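PDB 3IF2: aminotransferase, which probably catalyses pyridoxal-phosphate-dependent transfer of an amino group between valine and pyruvate. Local coordinates for residues 242-247 with 268-273; 107-112 with 284-289; 43-48 with 335-340. One frame throughout, in Å; residues are numbered along the deposited sequence.

Contact 1: residues 242-247 with 268-273; sequences LIIDNA and TILCFS. With PLP (pyridoxal-5'-phosphate), chain C.
D245 and C271 pair on neighbouring parallel strands of the mixed central sheet in the large domain of a fold type I aminotransferase, where both strands lead into the cofactor site. In the first shell round the cofactor, D245 OD2 accepts from pyridoxal phosphate N1 at 2.6 Å, with OD1 taking a weak bond from the same N1. S273 OG donates to the phosphate oxygen O2P, and A247 CB lies 3.3 Å from N1. One step out, the D245 carboxylate is itself positioned: CG stands anti to the backbone N (chi1 176°), throwing the group onward along the chain, where OD1 takes A247 N at 3.1 Å in an Asx turn and OD2 bonds Y158 OH. With an alanine here the cofactor N1 would probably lose its acidic mate, and the turn its side-chain acceptor. A water donates to A247 O and, weakly, to S273 O. Further back, I243 and I269 lie side by side on the face that C271 shares, where I269 and C271 meet L122 of helix 115-125. On the other face I244 CB touches L270 CD2 at 3.8 Å. The backbones of the two strands are joined by bonds such as C271 N to I244 O, 2.8 Å and nearly straight at 178°.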
# COMPACT_ATOMS: atom_id res chain seq x y z
N LEU A 242 -9.65 -19.69 -9.22
CA LEU A 242 -8.46 -19.68 -10.06
C LEU A 242 -8.02 -18.21 -10.18
O LEU A 242 -8.70 -17.40 -10.81
CB LEU A 242 -8.79 -20.27 -11.42
CG LEU A 242 -7.74 -20.27 -12.52
CD1 LEU A 242 -6.45 -20.92 -12.03
CD2 LEU A 242 -8.33 -21.00 -13.74
N ILE A 243 -6.90 -17.89 -9.53
CA ILE A 243 -6.32 -16.56 -9.53
C ILE A 243 -5.37 -16.54 -10.72
O ILE A 243 -4.58 -17.47 -10.86
CB ILE A 243 -5.54 -16.26 -8.23
CG1 ILE A 243 -6.40 -16.54 -6.98
CG2 ILE A 243 -5.06 -14.82 -8.22
CD1 ILE A 243 -5.68 -16.35 -5.69
N ILE A 244 -5.45 -15.51 -11.56
CA ILE A 244 -4.58 -15.38 -12.76
C ILE A 244 -3.91 -14.00 -12.78
O ILE A 244 -4.60 -12.98 -12.86
CB ILE A 244 -5.34 -15.58 -14.08
CG1 ILE A 244 -6.15 -16.88 -14.05
CG2 ILE A 244 -4.35 -15.52 -15.29
CD1 ILE A 244 -6.91 -17.13 -15.33
N ASP A 245 -2.58 -14.00 -12.74
CA ASP A 245 -1.75 -12.79 -12.72
C ASP A 245 -1.40 -12.40 -14.15
O ASP A 245 -0.57 -13.07 -14.78
CB ASP A 245 -0.50 -13.11 -11.86
CG ASP A 245 0.53 -12.00 -11.80
OD1 ASP A 245 0.37 -10.88 -12.35
OD2 ASP A 245 1.54 -12.26 -11.09
N ASN A 246 -2.05 -11.34 -14.68
CA ASN A 246 -1.75 -10.79 -16.03
C ASN A 246 -0.85 -9.58 -16.01
O ASN A 246 -0.99 -8.70 -16.84
CB ASN A 246 -2.99 -10.40 -16.82
CG ASN A 246 -3.85 -11.53 -17.08
OD1 ASN A 246 -4.40 -12.11 -16.15
ND2 ASN A 246 -4.02 -11.88 -18.37
N ALA A 247 0.13 -9.54 -15.11
CA ALA A 247 1.04 -8.39 -15.07
C ALA A 247 1.58 -8.02 -16.48
O ALA A 247 1.59 -6.85 -16.84
CB ALA A 247 2.18 -8.64 -14.11
N THR A 268 -13.20 -16.92 -11.18
CA THR A 268 -11.88 -16.47 -11.63
C THR A 268 -11.56 -15.12 -10.98
O THR A 268 -12.44 -14.25 -10.86
CB THR A 268 -11.84 -16.34 -13.18
OG1 THR A 268 -12.36 -17.54 -13.78
CG2 THR A 268 -10.42 -16.09 -13.68
N ILE A 269 -10.31 -14.96 -10.54
CA ILE A 269 -9.81 -13.69 -9.97
C ILE A 269 -8.68 -13.27 -10.92
O ILE A 269 -7.62 -13.88 -10.92
CB ILE A 269 -9.33 -13.87 -8.50
CG1 ILE A 269 -10.47 -14.41 -7.61
CG2 ILE A 269 -8.80 -12.54 -7.91
CD1 ILE A 269 -10.05 -14.82 -6.18
N LEU A 270 -8.96 -12.30 -11.80
CA LEU A 270 -7.98 -11.78 -12.78
C LEU A 270 -7.29 -10.55 -12.22
O LEU A 270 -7.96 -9.58 -11.88
CB LEU A 270 -8.64 -11.38 -14.11
CG LEU A 270 -9.06 -12.40 -15.15
CD1 LEU A 270 -9.67 -11.65 -16.31
CD2 LEU A 270 -7.85 -13.18 -15.62
N CYS A 271 -5.97 -10.60 -12.12
CA CYS A 271 -5.16 -9.49 -11.62
C CYS A 271 -4.44 -8.84 -12.80
O CYS A 271 -3.82 -9.55 -13.62
CB CYS A 271 -4.14 -9.96 -10.61
SG CYS A 271 -4.86 -10.76 -9.15
N PHE A 272 -4.58 -7.51 -12.91
CA PHE A 272 -3.87 -6.71 -13.91
C PHE A 272 -3.04 -5.68 -13.17
O PHE A 272 -3.17 -5.52 -11.94
CB PHE A 272 -4.81 -6.00 -14.87
CG PHE A 272 -5.85 -6.88 -15.49
CD1 PHE A 272 -7.03 -7.16 -14.80
CD2 PHE A 272 -5.66 -7.42 -16.77
CE1 PHE A 272 -8.00 -7.97 -15.36
CE2 PHE A 272 -6.64 -8.23 -17.35
CZ PHE A 272 -7.81 -8.51 -16.65
N SER A 273 -2.19 -4.99 -13.91
CA SER A 273 -1.33 -3.95 -13.35
C SER A 273 -1.01 -2.90 -14.41
O SER A 273 -1.05 -3.20 -15.61
CB SER A 273 -0.03 -4.59 -12.88
OG SER A 273 0.81 -3.67 -12.23
N1 PLP C . 3.22 -10.32 -11.47
C2 PLP C . 4.39 -10.67 -12.12
C2A PLP C . 4.38 -11.92 -12.94
C3 PLP C . 5.53 -9.85 -12.00
O3 PLP C . 6.71 -10.16 -12.63
C4 PLP C . 5.48 -8.69 -11.20
C4A PLP C . 6.81 -8.00 -10.89
O4A PLP C . 6.94 -6.77 -11.00
C5 PLP C . 4.26 -8.35 -10.53
C6 PLP C . 3.14 -9.20 -10.70
C5A PLP C . 4.10 -7.13 -9.60
O4P PLP C . 3.74 -5.94 -10.28
P PLP C . 3.23 -4.66 -9.46
O1P PLP C . 3.09 -4.72 -7.96
O2P PLP C . 1.88 -4.45 -10.06
O3P PLP C . 4.19 -3.58 -9.80
O HOH W 1 -1.84 -6.09 -16.84
O HOH W 2 1.28 -4.37 -16.05

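Contact 2: residues 107-112 with 284-289; sequences ENIALT and TGIIVA
I109 and I286 lie side by side and point the same way, CG2 against CG2 at 4.0 Å, on one face of an antiparallel strand pair. Strand 285-288 is the one that runs against its neighbours on both sides in the large-domain sheet of fold type I aminotransferases, and strand 109-112 flanks it. I109 also runs alongside V288, its CG1 branch 4.2 Å from V288 CG2, while L111 brings CD2 to I286 CG1 from further along the strand. The four aliphatic groups make a continuous apolar surface, and helix 86-100 packs on it through F88, L92 and F96.

Over the other face the groups meet differently. T112 and I287 cross at about a right angle, with T112 CG2 against I287 CD1 at 3.8 Å, and V297 of helix 291-305 touches both. The T112 hydroxyl sits between its backbone N and carbonyl carbon (chi1 62°), where OG1 bonds G114 O and lies 3.5 Å from G285 CA. A beta carbon at G285 would run into that oxygen, so the lack of a side chain there leaves room for the hydroxyl.

Paired backbone bonds join A110 to I287 and T112 to G285. At the far end N108 O accepts from A289 N, and the N108 side chain returns the grip. Its OD1 is held by T105 N, which helps fix the turn of the amide, and ND2 donates to A289 O at 2.8 Å, with that oxygen nearly in the amide plane.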
# COMPACT_ATOMS: atom_id res chain seq x y z
N GLU A 107 -19.17 -3.51 -9.05
CA GLU A 107 -18.99 -4.46 -7.94
C GLU A 107 -17.88 -5.50 -8.15
O GLU A 107 -17.37 -6.05 -7.17
CB GLU A 107 -20.30 -5.17 -7.60
CG GLU A 107 -21.39 -4.27 -7.03
CD GLU A 107 -22.72 -5.01 -6.82
OE1 GLU A 107 -22.75 -6.11 -6.21
OE2 GLU A 107 -23.76 -4.50 -7.28
N ASN A 108 -17.51 -5.75 -9.42
CA ASN A 108 -16.49 -6.72 -9.84
C ASN A 108 -15.06 -6.22 -9.99
O ASN A 108 -14.20 -6.97 -10.38
CB ASN A 108 -16.89 -7.33 -11.19
CG ASN A 108 -18.21 -8.07 -11.14
OD1 ASN A 108 -19.19 -7.68 -11.79
ND2 ASN A 108 -18.24 -9.16 -10.38
N ILE A 109 -14.78 -4.97 -9.66
CA ILE A 109 -13.44 -4.42 -9.83
C ILE A 109 -13.03 -3.59 -8.62
O ILE A 109 -13.80 -2.75 -8.14
CB ILE A 109 -13.33 -3.52 -11.08
CG1 ILE A 109 -13.85 -4.25 -12.33
CG2 ILE A 109 -11.87 -3.04 -11.27
CD1 ILE A 109 -13.62 -3.50 -13.63
N ALA A 110 -11.82 -3.88 -8.14
CA ALA A 110 -11.18 -3.14 -7.06
C ALA A 110 -9.76 -2.80 -7.50
O ALA A 110 -9.22 -3.45 -8.40
CB ALA A 110 -11.16 -3.97 -5.79
N LEU A 111 -9.20 -1.77 -6.88
CA LEU A 111 -7.84 -1.32 -7.10
C LEU A 111 -7.02 -1.59 -5.83
O LEU A 111 -7.57 -1.53 -4.70
CB LEU A 111 -7.81 0.18 -7.45
CG LEU A 111 -8.61 0.67 -8.66
CD1 LEU A 111 -8.46 2.19 -8.85
CD2 LEU A 111 -8.18 -0.04 -9.89
N THR A 112 -5.72 -1.89 -6.03
CA THR A 112 -4.75 -2.12 -4.96
C THR A 112 -3.48 -1.30 -5.25
O THR A 112 -3.34 -0.75 -6.35
CB THR A 112 -4.41 -3.65 -4.85
OG1 THR A 112 -3.82 -4.13 -6.07
CG2 THR A 112 -5.67 -4.46 -4.56
N THR A 284 -0.28 0.74 -9.18
CA THR A 284 -1.72 0.46 -9.44
C THR A 284 -1.94 -0.98 -9.89
O THR A 284 -1.49 -1.36 -10.98
CB THR A 284 -2.30 1.39 -10.51
OG1 THR A 284 -1.94 2.73 -10.21
CG2 THR A 284 -3.83 1.24 -10.58
N GLY A 285 -2.62 -1.75 -9.04
CA GLY A 285 -3.05 -3.12 -9.34
C GLY A 285 -4.55 -3.09 -9.59
O GLY A 285 -5.24 -2.27 -8.98
N ILE A 286 -5.05 -3.96 -10.46
CA ILE A 286 -6.46 -4.05 -10.80
C ILE A 286 -6.92 -5.49 -10.57
O ILE A 286 -6.26 -6.39 -11.06
CB ILE A 286 -6.71 -3.71 -12.30
CG1 ILE A 286 -6.08 -2.35 -12.70
CG2 ILE A 286 -8.22 -3.76 -12.63
CD1 ILE A 286 -6.05 -2.09 -14.25
N ILE A 287 -8.03 -5.70 -9.85
CA ILE A 287 -8.59 -7.03 -9.60
C ILE A 287 -10.01 -7.09 -10.19
O ILE A 287 -10.83 -6.25 -9.87
CB ILE A 287 -8.68 -7.40 -8.06
CG1 ILE A 287 -7.30 -7.46 -7.41
CG2 ILE A 287 -9.32 -8.76 -7.88
CD1 ILE A 287 -7.31 -7.69 -5.86
N VAL A 288 -10.25 -8.07 -11.07
CA VAL A 288 -11.58 -8.38 -11.62
C VAL A 288 -12.02 -9.71 -10.97
O VAL A 288 -11.32 -10.74 -11.13
CB VAL A 288 -11.58 -8.46 -13.14
CG1 VAL A 288 -12.96 -8.92 -13.66
CG2 VAL A 288 -11.16 -7.10 -13.73
N ALA A 289 -13.14 -9.69 -10.23
CA ALA A 289 -13.60 -10.88 -9.48
C ALA A 289 -15.06 -10.82 -9.09
O ALA A 289 -15.74 -9.85 -9.39
CB ALA A 289 -12.76 -11.02 -8.21

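Contact 3: residues 43-48 with 335-340; sequences AKIDAV and PFYQKQ
The backbone N of A43 donates to Y337 OH at 2.8 Å, the one hydrogen bond between these segments. The N-H points fairly straight at the oxygen (158°), and A43 N comes in at the edge of the ring, near its plane. CG of Y337 stands anti to its own carbonyl carbon, and from there the ring carries the hydroxyl across to the N-terminal segment.

One CH-pi contact goes with it. I45 CG1 stands over a face of the F336 ring, 4.0 Å from the centroid and 15° off the normal. CG of F336 is anti to the backbone N (chi1 178°), which sends the ring out from the helix to meet the isoleucine.

The remaining contacts are apolar. I45 CD1 reaches back to the root of the phenylalanine, 3.7 Å from F336 CG, and lies farther, 4.3 Å, from Y337 CE2. A43 CB touches both rings, 3.3 Å from F336 CE2 and 3.9 Å from Y337 CE1. The rings also meet each other: F336 CD2 lies above one face of Y337, toward its rim. P42, I255, Y257 and I366 pack round the tyrosine.

I45 is at the N-cap position of helix 46-60, and through its contacts with F336 and Y337 the residues just ahead of that helix meet helix 324-351. A long helix leading from the large domain toward the small one, met by an N-terminal segment, is consistent with the architecture of fold type I aminotransferases.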
# COMPACT_ATOMS: atom_id res chain seq x y z
N ALA A 43 11.15 -1.39 -19.57
CA ALA A 43 12.02 -0.53 -20.42
C ALA A 43 11.52 0.91 -20.54
O ALA A 43 10.37 1.17 -20.25
CB ALA A 43 12.11 -1.13 -21.82
N LYS A 44 12.41 1.82 -20.97
CA LYS A 44 12.06 3.23 -21.25
C LYS A 44 11.71 3.33 -22.74
O LYS A 44 12.60 3.48 -23.57
CB LYS A 44 13.22 4.19 -20.90
N ILE A 45 10.42 3.21 -23.07
CA ILE A 45 9.96 3.26 -24.49
C ILE A 45 9.49 4.69 -24.82
O ILE A 45 8.45 5.14 -24.35
CB ILE A 45 8.87 2.22 -24.76
CG1 ILE A 45 9.31 0.81 -24.25
CG2 ILE A 45 8.57 2.19 -26.24
CD1 ILE A 45 8.27 -0.30 -24.43
N ASP A 46 10.27 5.41 -25.61
CA ASP A 46 9.98 6.84 -25.92
C ASP A 46 8.54 7.13 -26.34
O ASP A 46 7.96 8.11 -25.86
CB ASP A 46 10.95 7.40 -27.00
CG ASP A 46 12.42 7.48 -26.52
OD1 ASP A 46 12.66 7.48 -25.30
OD2 ASP A 46 13.33 7.56 -27.38
N ALA A 47 7.98 6.28 -27.20
CA ALA A 47 6.61 6.49 -27.69
C ALA A 47 5.59 6.42 -26.56
O ALA A 47 4.61 7.15 -26.59
CB ALA A 47 6.25 5.52 -28.80
N VAL A 48 5.85 5.57 -25.56
CA VAL A 48 4.98 5.40 -24.39
C VAL A 48 5.03 6.63 -23.48
O VAL A 48 3.99 7.10 -23.03
CB VAL A 48 5.36 4.12 -23.55
CG1 VAL A 48 4.49 4.02 -22.31
CG2 VAL A 48 5.25 2.84 -24.39
N PRO A 335 5.84 -4.98 -29.56
CA PRO A 335 6.96 -5.09 -30.51
C PRO A 335 8.33 -4.74 -29.91
O PRO A 335 9.32 -5.40 -30.27
CB PRO A 335 6.56 -4.10 -31.62
CG PRO A 335 5.05 -4.01 -31.52
CD PRO A 335 4.87 -3.97 -30.04
N PHE A 336 8.41 -3.74 -29.04
CA PHE A 336 9.68 -3.38 -28.40
C PHE A 336 10.33 -4.61 -27.77
O PHE A 336 11.47 -4.93 -28.10
CB PHE A 336 9.51 -2.29 -27.33
CG PHE A 336 10.78 -1.94 -26.63
CD1 PHE A 336 11.61 -0.96 -27.14
CD2 PHE A 336 11.18 -2.64 -25.49
CE1 PHE A 336 12.84 -0.65 -26.53
CE2 PHE A 336 12.41 -2.34 -24.88
CZ PHE A 336 13.24 -1.34 -25.41
N TYR A 337 9.58 -5.31 -26.90
CA TYR A 337 10.10 -6.51 -26.22
C TYR A 337 10.40 -7.71 -27.14
O TYR A 337 11.34 -8.46 -26.87
CB TYR A 337 9.24 -6.92 -25.00
CG TYR A 337 9.25 -5.88 -23.90
CD1 TYR A 337 10.41 -5.62 -23.18
CD2 TYR A 337 8.09 -5.17 -23.56
CE1 TYR A 337 10.44 -4.65 -22.17
CE2 TYR A 337 8.10 -4.20 -22.54
CZ TYR A 337 9.28 -3.95 -21.86
OH TYR A 337 9.31 -3.01 -20.86
N GLN A 338 9.64 -7.90 -28.22
CA GLN A 338 9.95 -8.99 -29.15
C GLN A 338 11.32 -8.80 -29.82
O GLN A 338 12.11 -9.76 -29.89
CB GLN A 338 8.87 -9.21 -30.21
CG GLN A 338 9.30 -10.32 -31.21
CD GLN A 338 8.15 -10.97 -31.91
OE1 GLN A 338 7.08 -10.39 -32.08
NE2 GLN A 338 8.37 -12.22 -32.33
N LYS A 339 11.57 -7.60 -30.32
CA LYS A 339 12.87 -7.26 -30.91
C LYS A 339 14.04 -7.38 -29.90
O LYS A 339 15.11 -7.85 -30.25
CB LYS A 339 12.81 -5.87 -31.57
CG LYS A 339 11.93 -5.87 -32.83
CD LYS A 339 11.95 -4.54 -33.61
CE LYS A 339 10.90 -3.52 -33.12
NZ LYS A 339 10.85 -2.34 -34.04
N GLN A 340 13.81 -6.98 -28.65
CA GLN A 340 14.83 -7.14 -27.59
C GLN A 340 15.14 -8.63 -27.29
O GLN A 340 16.31 -9.00 -27.14
CB GLN A 340 14.37 -6.44 -26.31
CG GLN A 340 14.25 -4.92 -26.40
CD GLN A 340 15.56 -4.19 -26.20
OE1 GLN A 340 16.05 -3.55 -27.12
NE2 GLN A 340 16.12 -4.27 -25.00

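From the N terminus, segment 43-48 comes first and waits longest for its partner. Segment 107-112 follows, then 242-247, which meets 268-273 after only twenty intervening residues and closes contact 1. Segment 284-289, on the next strand, turns back to close contact 2 round that small loop, and 335-340 finally closes contact 3 round everything. The three are nested, and none cross. Contacts 1 and 2 belong to one sheet: 268-273 lies beside 285-288, with F272 N 2.7 Å from I286 O, a probable hydrogen bond. Contact 3 stands apart, its nearest atoms about 9 Å from contact 1, joining the N-terminal region to helix 324-351.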